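Side-chain contacts in C-glycoside 3-oxidase (PDB 7DVE), which oxidises the C3 hydroxyl of the sugar of C-glycosides such as isoorientin and mangiferin, using FAD and reducing oxygen to hydrogen peroxide: residues Arg91-Arg94 with Pro95-Leu99; Tyr104-Asp107 with Gly108-Gly111; Val345-Leu348 with Asp349-Pro352; Asn488-Leu491 with Thr492-Leu496. All blocks are in the same frame, centred on the assembly; numbering follows the deposited sequence.

Contact 1 (Arg91-Arg94 with Pro95-Leu99); sequences RRAR and PGTYL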
# COMPACT_ATOMS: atom_id res chain seq x y z
N ARG A 91 -19.12 -1.40 11.79
CA ARG A 91 -18.16 -1.80 10.74
C ARG A 91 -17.84 -0.56 9.90
O ARG A 91 -18.52 -0.30 8.91
CB ARG A 91 -18.76 -2.94 9.87
CG ARG A 91 -17.76 -3.98 9.36
CD ARG A 91 -18.38 -5.01 8.39
NE ARG A 91 -19.27 -4.37 7.42
CZ ARG A 91 -18.97 -4.17 6.14
NH1 ARG A 91 -17.82 -4.56 5.63
NH2 ARG A 91 -19.85 -3.55 5.36
N ARG A 92 -16.83 0.22 10.30
CA ARG A 92 -16.60 1.56 9.75
C ARG A 92 -15.28 1.66 8.98
O ARG A 92 -14.26 1.10 9.39
CB ARG A 92 -16.58 2.60 10.87
CG ARG A 92 -17.90 3.30 11.12
CD ARG A 92 -17.69 4.68 11.71
NE ARG A 92 -18.70 5.64 11.27
CZ ARG A 92 -18.70 6.24 10.09
NH1 ARG A 92 -17.75 6.01 9.19
NH2 ARG A 92 -19.67 7.10 9.79
N ALA A 93 -15.30 2.41 7.88
CA ALA A 93 -14.11 2.69 7.10
C ALA A 93 -13.46 4.01 7.52
O ALA A 93 -14.16 4.98 7.82
CB ALA A 93 -14.46 2.76 5.61
N ARG A 94 -12.13 4.03 7.55
CA ARG A 94 -11.38 5.26 7.75
C ARG A 94 -11.70 6.25 6.63
O ARG A 94 -11.95 5.84 5.50
CB ARG A 94 -9.89 4.99 7.74
CG ARG A 94 -9.31 4.63 9.07
CD ARG A 94 -8.10 3.79 8.80
NE ARG A 94 -8.43 2.37 8.68
CZ ARG A 94 -7.54 1.40 8.84
NH1 ARG A 94 -6.27 1.67 9.12
NH2 ARG A 94 -7.93 0.13 8.69
N PRO A 95 -11.67 7.56 6.92
CA PRO A 95 -11.90 8.55 5.87
C PRO A 95 -10.96 8.36 4.69
O PRO A 95 -9.81 7.98 4.87
CB PRO A 95 -11.67 9.90 6.57
CG PRO A 95 -11.42 9.58 8.05
CD PRO A 95 -11.75 8.14 8.28
N GLY A 96 -11.47 8.57 3.49
CA GLY A 96 -10.73 8.32 2.28
C GLY A 96 -10.78 6.89 1.77
O GLY A 96 -10.17 6.60 0.74
N THR A 97 -11.45 5.99 2.47
CA THR A 97 -11.55 4.60 2.05
C THR A 97 -13.01 4.14 2.17
O THR A 97 -13.83 4.80 2.80
CB THR A 97 -10.66 3.67 2.86
OG1 THR A 97 -11.22 3.50 4.17
CG2 THR A 97 -9.27 4.22 2.98
N TYR A 98 -13.31 3.00 1.57
CA TYR A 98 -14.62 2.38 1.71
C TYR A 98 -14.48 0.88 1.85
O TYR A 98 -13.46 0.28 1.47
CB TYR A 98 -15.56 2.73 0.54
CG TYR A 98 -15.09 2.26 -0.83
CD1 TYR A 98 -14.03 2.89 -1.48
CD2 TYR A 98 -15.74 1.20 -1.49
CE1 TYR A 98 -13.61 2.49 -2.71
CE2 TYR A 98 -15.32 0.79 -2.73
CZ TYR A 98 -14.25 1.44 -3.34
OH TYR A 98 -13.82 1.04 -4.58
N LEU A 99 -15.51 0.27 2.42
CA LEU A 99 -15.52 -1.16 2.70
C LEU A 99 -16.37 -1.88 1.67
O LEU A 99 -17.14 -1.27 0.93
CB LEU A 99 -16.07 -1.44 4.11
CG LEU A 99 -15.40 -0.71 5.28
CD1 LEU A 99 -16.01 -1.14 6.57
CD2 LEU A 99 -13.92 -0.99 5.29
O HOH W 1 -10.65 1.62 6.33
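A type II beta turn from Arg94 to Thr97, leading into the short strand at 98-99, reverses the chain beside the FAD pocket of this GMC oxidoreductase. Thr97 closes it twice on the same carbonyl: its N reaches Arg94 O at 3.1 Å, and its hydroxyl OG1 donates to Arg94 O at 2.8 Å. The second bond depends on chi1 of 73°, which sets OG1 between the backbone N and the carbonyl carbon and so turns it back over the turn. A water donates to Thr97 OG1 and accepts from Arg94 N, with a weak further bond from Arg94 NE. Gly96 supplies the positive phi of the turn. Farther back, the methyl of Ala93 sits 3.6 Å from Leu99 CG, while Leu99 CD1 lies over one face of the Arg91 guanidinium, off-centre and 4.0 Å above its plane. The guanidinium groups are tied to other parts of the chain, Arg91 to Leu100 O and Pro113 O, Arg94 to Ala441 O and Pro352 O. A valine in place of Thr97 would probably cost Arg94 O its hydroxyl donor and the water its Thr97 acceptor. With two donors on one carbonyl and a water spanning its base, the turn is gripped by side chain as well as backbone, consistent with a firmly placed Thr97, which touches FAD and the FAD-binding Ser118.

Contact 2 (Tyr104-Asp107 with Gly108-Gly111); sequences YQAD and GEDG
Ala106 and Glu109 are the ends of a type II beta turn, closed by Glu109 N on Ala106 O at 3.1 Å with the donor well above the carbonyl plane, and the chain runs back almost antiparallel through it. Gly108 takes the positive phi of the third turn position. Gly111 also has positive phi and packs its CA 3.4 Å from Tyr104 O; a side chain there would run into that oxygen and into Gln105 CB. The Glu109 chain is extended beyond CG and brings its carboxylate alongside the Ala106 methyl, with OE1 at 3.6 Å from CB. A water joins the two limbs on this side, accepting from Ala106 N at 2.9 Å and donating to Glu109 OE1 at 2.7 Å. Across the base of the loop Gln105, with CG anti to the backbone N (chi1 169°), lays its chain along the returning backbone, CG 3.4 Å from Glu109 O. Glu109 also bonds beyond the loop: OE1 accepts from Tyr402 N, and OE2 has a weak bond to His401 ND1, at the end of strand 396-401. Asp110 OD2 accepts from Leu404 N nearby. With an alanine here instead of Glu109, the water and Tyr402 N would probably both lose their carboxylate acceptor, and the loop one of its ties to 401-404. The chemistry is thus that of a surface loop: one backbone bond closes the turn, while a carboxylate, binding the water between the limbs and the amide of Tyr402 in the neighbouring chain section, anchors it to the protein.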
# COMPACT_ATOMS: atom_id res chain seq x y z
N TYR A 104 -17.78 -9.89 2.41
CA TYR A 104 -16.52 -9.82 3.13
C TYR A 104 -16.29 -11.02 4.04
O TYR A 104 -15.18 -11.18 4.56
CB TYR A 104 -16.46 -8.50 3.92
CG TYR A 104 -17.64 -8.27 4.84
CD1 TYR A 104 -17.69 -8.87 6.08
CD2 TYR A 104 -18.70 -7.44 4.46
CE1 TYR A 104 -18.75 -8.66 6.93
CE2 TYR A 104 -19.79 -7.24 5.31
CZ TYR A 104 -19.79 -7.87 6.56
OH TYR A 104 -20.83 -7.71 7.45
N GLN A 105 -17.29 -11.88 4.23
CA GLN A 105 -17.15 -13.02 5.13
C GLN A 105 -18.15 -14.09 4.73
O GLN A 105 -19.32 -13.79 4.47
CB GLN A 105 -17.38 -12.62 6.59
CG GLN A 105 -17.52 -13.82 7.50
CD GLN A 105 -18.04 -13.48 8.89
OE1 GLN A 105 -17.64 -12.48 9.51
NE2 GLN A 105 -18.94 -14.32 9.39
N ALA A 106 -17.67 -15.33 4.67
CA ALA A 106 -18.48 -16.49 4.35
C ALA A 106 -18.88 -17.19 5.64
O ALA A 106 -18.27 -16.98 6.69
CB ALA A 106 -17.70 -17.46 3.44
N ASP A 107 -19.92 -18.03 5.55
CA ASP A 107 -20.44 -18.80 6.67
C ASP A 107 -19.32 -19.52 7.41
O ASP A 107 -18.64 -20.37 6.83
CB ASP A 107 -21.46 -19.85 6.19
CG ASP A 107 -22.69 -19.24 5.53
OD1 ASP A 107 -22.78 -18.00 5.49
OD2 ASP A 107 -23.57 -20.02 5.05
N GLY A 108 -19.19 -19.24 8.70
CA GLY A 108 -18.28 -20.01 9.52
C GLY A 108 -16.83 -19.61 9.41
O GLY A 108 -15.97 -20.28 10.00
N GLU A 109 -16.52 -18.54 8.69
CA GLU A 109 -15.17 -18.08 8.42
C GLU A 109 -14.90 -16.76 9.13
O GLU A 109 -15.83 -16.01 9.45
CB GLU A 109 -14.94 -17.90 6.91
CG GLU A 109 -15.06 -19.22 6.15
CD GLU A 109 -14.64 -19.13 4.70
OE1 GLU A 109 -14.21 -18.04 4.29
OE2 GLU A 109 -14.72 -20.16 3.98
N ASP A 110 -13.62 -16.47 9.37
CA ASP A 110 -13.24 -15.18 9.93
C ASP A 110 -13.56 -14.04 8.97
O ASP A 110 -13.97 -12.96 9.41
CB ASP A 110 -11.75 -15.17 10.28
CG ASP A 110 -11.39 -16.29 11.24
OD1 ASP A 110 -11.62 -16.13 12.45
OD2 ASP A 110 -10.87 -17.33 10.77
N GLY A 111 -13.37 -14.26 7.67
CA GLY A 111 -13.45 -13.20 6.67
C GLY A 111 -12.46 -12.07 6.92
O GLY A 111 -11.56 -12.14 7.76
O HOH W 2 -14.80 -15.42 4.55

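Contact 3 (Val345-Leu348 with Asp349-Pro352); sequences VMQL and DASP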
# COMPACT_ATOMS: atom_id res chain seq x y z
N VAL A 345 6.08 2.36 16.41
CA VAL A 345 5.65 3.29 17.45
C VAL A 345 5.53 4.66 16.80
O VAL A 345 6.44 5.09 16.08
CB VAL A 345 6.64 3.31 18.62
CG1 VAL A 345 6.07 4.11 19.77
CG2 VAL A 345 6.97 1.91 19.03
N MET A 346 4.43 5.36 17.06
CA MET A 346 4.02 6.49 16.24
C MET A 346 3.44 7.60 17.08
O MET A 346 2.61 7.36 17.95
CB MET A 346 2.97 6.08 15.18
CG MET A 346 3.18 4.70 14.56
SD MET A 346 1.69 3.87 14.10
CE MET A 346 1.26 3.05 15.63
N GLN A 347 3.85 8.84 16.79
CA GLN A 347 3.05 9.99 17.18
C GLN A 347 1.68 9.85 16.52
O GLN A 347 1.56 9.26 15.44
CB GLN A 347 3.73 11.31 16.76
CG GLN A 347 4.13 11.45 15.29
CD GLN A 347 4.86 12.78 14.98
OE1 GLN A 347 5.94 13.06 15.52
NE2 GLN A 347 4.25 13.59 14.13
N LEU A 348 0.65 10.41 17.15
CA LEU A 348 -0.71 10.03 16.78
C LEU A 348 -1.08 10.48 15.36
O LEU A 348 -1.86 9.80 14.69
CB LEU A 348 -1.71 10.59 17.78
CG LEU A 348 -1.46 10.16 19.22
CD1 LEU A 348 -2.47 10.86 20.15
CD2 LEU A 348 -1.53 8.66 19.33
N ASP A 349 -0.56 11.62 14.89
CA ASP A 349 -0.97 12.04 13.55
C ASP A 349 -0.26 11.25 12.45
O ASP A 349 -0.52 11.49 11.27
CB ASP A 349 -0.78 13.57 13.37
CG ASP A 349 0.67 14.01 13.29
OD1 ASP A 349 1.58 13.17 13.46
OD2 ASP A 349 0.91 15.24 13.14
N ALA A 350 0.61 10.30 12.82
CA ALA A 350 1.21 9.33 11.91
C ALA A 350 0.69 7.93 12.15
O ALA A 350 1.32 6.97 11.69
CB ALA A 350 2.73 9.32 12.06
N SER A 351 -0.40 7.78 12.90
CA SER A 351 -0.88 6.41 13.02
C SER A 351 -1.99 6.14 12.00
O SER A 351 -2.78 7.04 11.70
CB SER A 351 -1.40 6.13 14.43
OG SER A 351 -2.37 5.09 14.43
N PRO A 352 -2.07 4.95 11.41
CA PRO A 352 -3.16 4.66 10.47
C PRO A 352 -4.48 4.41 11.14
O PRO A 352 -5.51 4.36 10.47
CB PRO A 352 -2.67 3.39 9.74
CG PRO A 352 -1.74 2.74 10.71
CD PRO A 352 -1.07 3.86 11.46
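Gln347 and Asp349 join side chains over a short 3-10 turn that follows strand 341-347 of the large antiparallel sheet. Gln347 NE2 gives Asp349 OD1 a 2.8 Å hydrogen bond, nearly straight at 160°. OD1 lies close to the amide plane of Gln347 and receives the N-H on its syn lone pair, although amide and carboxylate planes are 35° apart. Both first torsions set CG between the backbone N and the carbonyl carbon (54° and 71°), which brings the two polar ends together on one side of the turn. The turn itself is held by Ala350 N on Gln347 O at 3.0 Å and Ser351 N on Leu348 O at 3.1 Å. A second shell fixes the pair: Gln347 OE1 accepts from Gly329 N and Tyr327 N, NE2 also donates to Ser325 O, and Asp349 OD2 meets Ser325 OG, so both polar groups are held at each end. Beyond the turn the chain reaches the cofactor, Pro352 touching FAD and Thr129, a FAD-binding residue. There the bent Met346 chain, crossing Pro352 at about a right angle, places SD 3.8 Å from Pro352 CD and equally 3.8 Å from Ser351 CB.

Contact 4 (Asn488-Leu491 with Thr492-Leu496); sequences NPTL and TGVAL. With FAD (flavin-adenine dinucleotide), chain C.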
# COMPACT_ATOMS: atom_id res chain seq x y z
N ASN A 488 5.19 -3.25 6.35
CA ASN A 488 4.30 -2.51 5.45
C ASN A 488 4.74 -2.80 4.02
O ASN A 488 5.94 -2.78 3.73
CB ASN A 488 4.33 -1.02 5.78
CG ASN A 488 4.47 -0.77 7.28
OD1 ASN A 488 5.51 -1.06 7.87
ND2 ASN A 488 3.42 -0.24 7.91
N PRO A 489 3.82 -3.17 3.14
CA PRO A 489 4.23 -3.79 1.87
C PRO A 489 4.57 -2.84 0.74
O PRO A 489 5.17 -3.28 -0.25
CB PRO A 489 3.01 -4.64 1.50
CG PRO A 489 1.88 -3.85 2.05
CD PRO A 489 2.37 -3.28 3.36
N THR A 490 4.18 -1.57 0.84
CA THR A 490 4.21 -0.71 -0.34
C THR A 490 5.62 -0.62 -0.94
O THR A 490 5.79 -0.75 -2.16
CB THR A 490 3.68 0.68 -0.01
OG1 THR A 490 2.51 0.56 0.80
CG2 THR A 490 3.28 1.40 -1.32
N LEU A 491 6.64 -0.36 -0.12
CA LEU A 491 7.99 -0.26 -0.67
C LEU A 491 8.33 -1.50 -1.48
O LEU A 491 8.93 -1.40 -2.56
CB LEU A 491 9.03 -0.07 0.44
CG LEU A 491 10.49 0.02 -0.08
CD1 LEU A 491 10.67 1.06 -1.20
CD2 LEU A 491 11.45 0.37 1.05
N THR A 492 7.93 -2.69 -0.98
CA THR A 492 8.26 -3.92 -1.69
C THR A 492 7.48 -4.05 -2.99
O THR A 492 8.05 -4.44 -4.02
CB THR A 492 7.99 -5.13 -0.80
OG1 THR A 492 8.80 -5.03 0.38
CG2 THR A 492 8.37 -6.41 -1.55
N GLY A 493 6.18 -3.74 -2.96
CA GLY A 493 5.39 -3.70 -4.19
C GLY A 493 5.98 -2.76 -5.23
O GLY A 493 6.08 -3.12 -6.41
N VAL A 494 6.40 -1.56 -4.81
CA VAL A 494 7.04 -0.62 -5.72
C VAL A 494 8.36 -1.19 -6.28
O VAL A 494 8.64 -1.05 -7.48
CB VAL A 494 7.23 0.74 -5.02
CG1 VAL A 494 8.29 1.61 -5.74
CG2 VAL A 494 5.88 1.48 -4.94
N ALA A 495 9.16 -1.86 -5.44
CA ALA A 495 10.40 -2.49 -5.92
C ALA A 495 10.14 -3.52 -7.02
O ALA A 495 10.84 -3.56 -8.06
CB ALA A 495 11.13 -3.13 -4.74
N LEU A 496 9.13 -4.39 -6.80
CA LEU A 496 8.80 -5.37 -7.84
C LEU A 496 8.29 -4.66 -9.09
O LEU A 496 8.63 -5.06 -10.22
CB LEU A 496 7.80 -6.39 -7.32
CG LEU A 496 8.20 -7.02 -5.98
CD1 LEU A 496 7.07 -7.87 -5.44
CD2 LEU A 496 9.46 -7.85 -6.17
PA FAD C . -3.74 1.51 -4.52
O1A FAD C . -5.04 1.02 -4.03
O2A FAD C . -2.93 2.39 -3.64
O5B FAD C . -4.12 2.23 -5.91
C5B FAD C . -4.84 1.49 -6.90
C4B FAD C . -5.65 2.43 -7.75
O4B FAD C . -6.28 1.59 -8.77
C3B FAD C . -6.81 3.06 -6.95
O3B FAD C . -6.76 4.49 -7.12
C2B FAD C . -8.03 2.47 -7.68
O2B FAD C . -9.11 3.40 -7.75
C1B FAD C . -7.51 2.23 -9.08
N9A FAD C . -8.38 1.25 -9.82
C8A FAD C . -8.70 0.06 -9.29
N7A FAD C . -9.47 -0.60 -10.17
C5A FAD C . -9.63 0.17 -11.24
C6A FAD C . -10.29 -0.03 -12.39
N6A FAD C . -10.91 -1.20 -12.51
N1A FAD C . -10.32 0.88 -13.38
C2A FAD C . -9.64 2.08 -13.18
N3A FAD C . -8.94 2.28 -11.97
C4A FAD C . -8.95 1.32 -11.03
N1 FAD C . 1.22 1.17 3.42
C2 FAD C . 2.55 1.11 3.81
O2 FAD C . 3.32 0.46 3.11
N3 FAD C . 2.98 1.77 4.97
C4 FAD C . 2.07 2.54 5.72
O4 FAD C . 2.46 3.13 6.73
C4X FAD C . 0.74 2.59 5.32
N5 FAD C . -0.21 3.26 6.03
C5X FAD C . -1.47 3.40 5.52
C6 FAD C . -2.42 4.20 6.16
C7 FAD C . -3.69 4.41 5.63
C7M FAD C . -4.72 5.31 6.36
C8 FAD C . -4.04 3.78 4.43
C8M FAD C . -5.44 3.99 3.84
C9 FAD C . -3.10 2.97 3.79
C9A FAD C . -1.81 2.76 4.32
N10 FAD C . -0.91 1.96 3.71
C10 FAD C . 0.34 1.90 4.17
C1' FAD C . -1.24 1.14 2.51
C2' FAD C . -0.84 1.76 1.17
O2' FAD C . -1.65 2.92 0.95
C3' FAD C . -0.98 0.71 0.02
O3' FAD C . -0.12 -0.41 0.27
C4' FAD C . -0.55 1.29 -1.33
O4' FAD C . -1.32 2.45 -1.62
C5' FAD C . -0.75 0.25 -2.46
O5' FAD C . -0.56 0.87 -3.75
P FAD C . -1.20 0.30 -5.12
O1P FAD C . -1.04 1.26 -6.25
O2P FAD C . -0.68 -1.08 -5.26
O3P FAD C . -2.81 0.27 -4.95
O HOH W 3 8.25 -3.18 2.07
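Thr490 and Val494 stand one helical turn apart, their CG2 methyls 4.5 Å from each other, while the Thr490 hydroxyl turns to the FAD. With chi1 at -43°, OG1 is anti to the carbonyl carbon and CG2 anti to the backbone N; the hydroxyl therefore faces flavin O2 and the methyl lies 3.8 Å from ribityl C4'. OG1 accepts from FAD O3' at 2.9 Å and donates to FAD O2, a bond modelled so short that its exact length is doubtful. Thr490 N gives O2 a more ordinary bond of 3.2 Å. Asn488 approaches the same pyrimidine ring with its CB, 3.2 Å from FAD N3, and its ND2 is held by Gln344 OE1. Thr490 lies in the first turn of helix 490-510, with Asn488 in the loop leading into it; in GMC oxidoreductases this helix points at the flavin C2=O2 group, and its partial positive charge would probably stabilise negative charge on the reduced flavin. The turn is built by straight bonds such as Gly493 N to Pro489 O, at 170°. Pro489 packs beside His444, the inferred proton acceptor, and Asn478. Leu491 turns instead to helix 149-161, touching Glu158 and Leu161. Across the turn a water donates to Asn488 O and accepts from Thr492 OG1, at 2.6 Å from that hydroxyl.

Contact 4 is the buried one, contacts 1 and 3 are partly buried, and contact 2 is a surface loop about 17 Å, nearest atoms, from contact 4. Contact 1 runs into strand 98-99, and contact 2 lies in the loop between that strand and 116-117; they touch through Arg91 and Tyr104. Contact 1 also reaches contact 3, where Arg94 NH1 probably bonds to Pro352 O. Contact 4 hydrogen-bonds the FAD through Thr490, while Thr97 and Pro352 touch it. Both beta turns, in contacts 1 and 2, use a glycine and a bridging water, whereas contact 3 adds an amide-carboxylate pair to its backbone turn and contact 4 adds bonds to FAD to its helical ones.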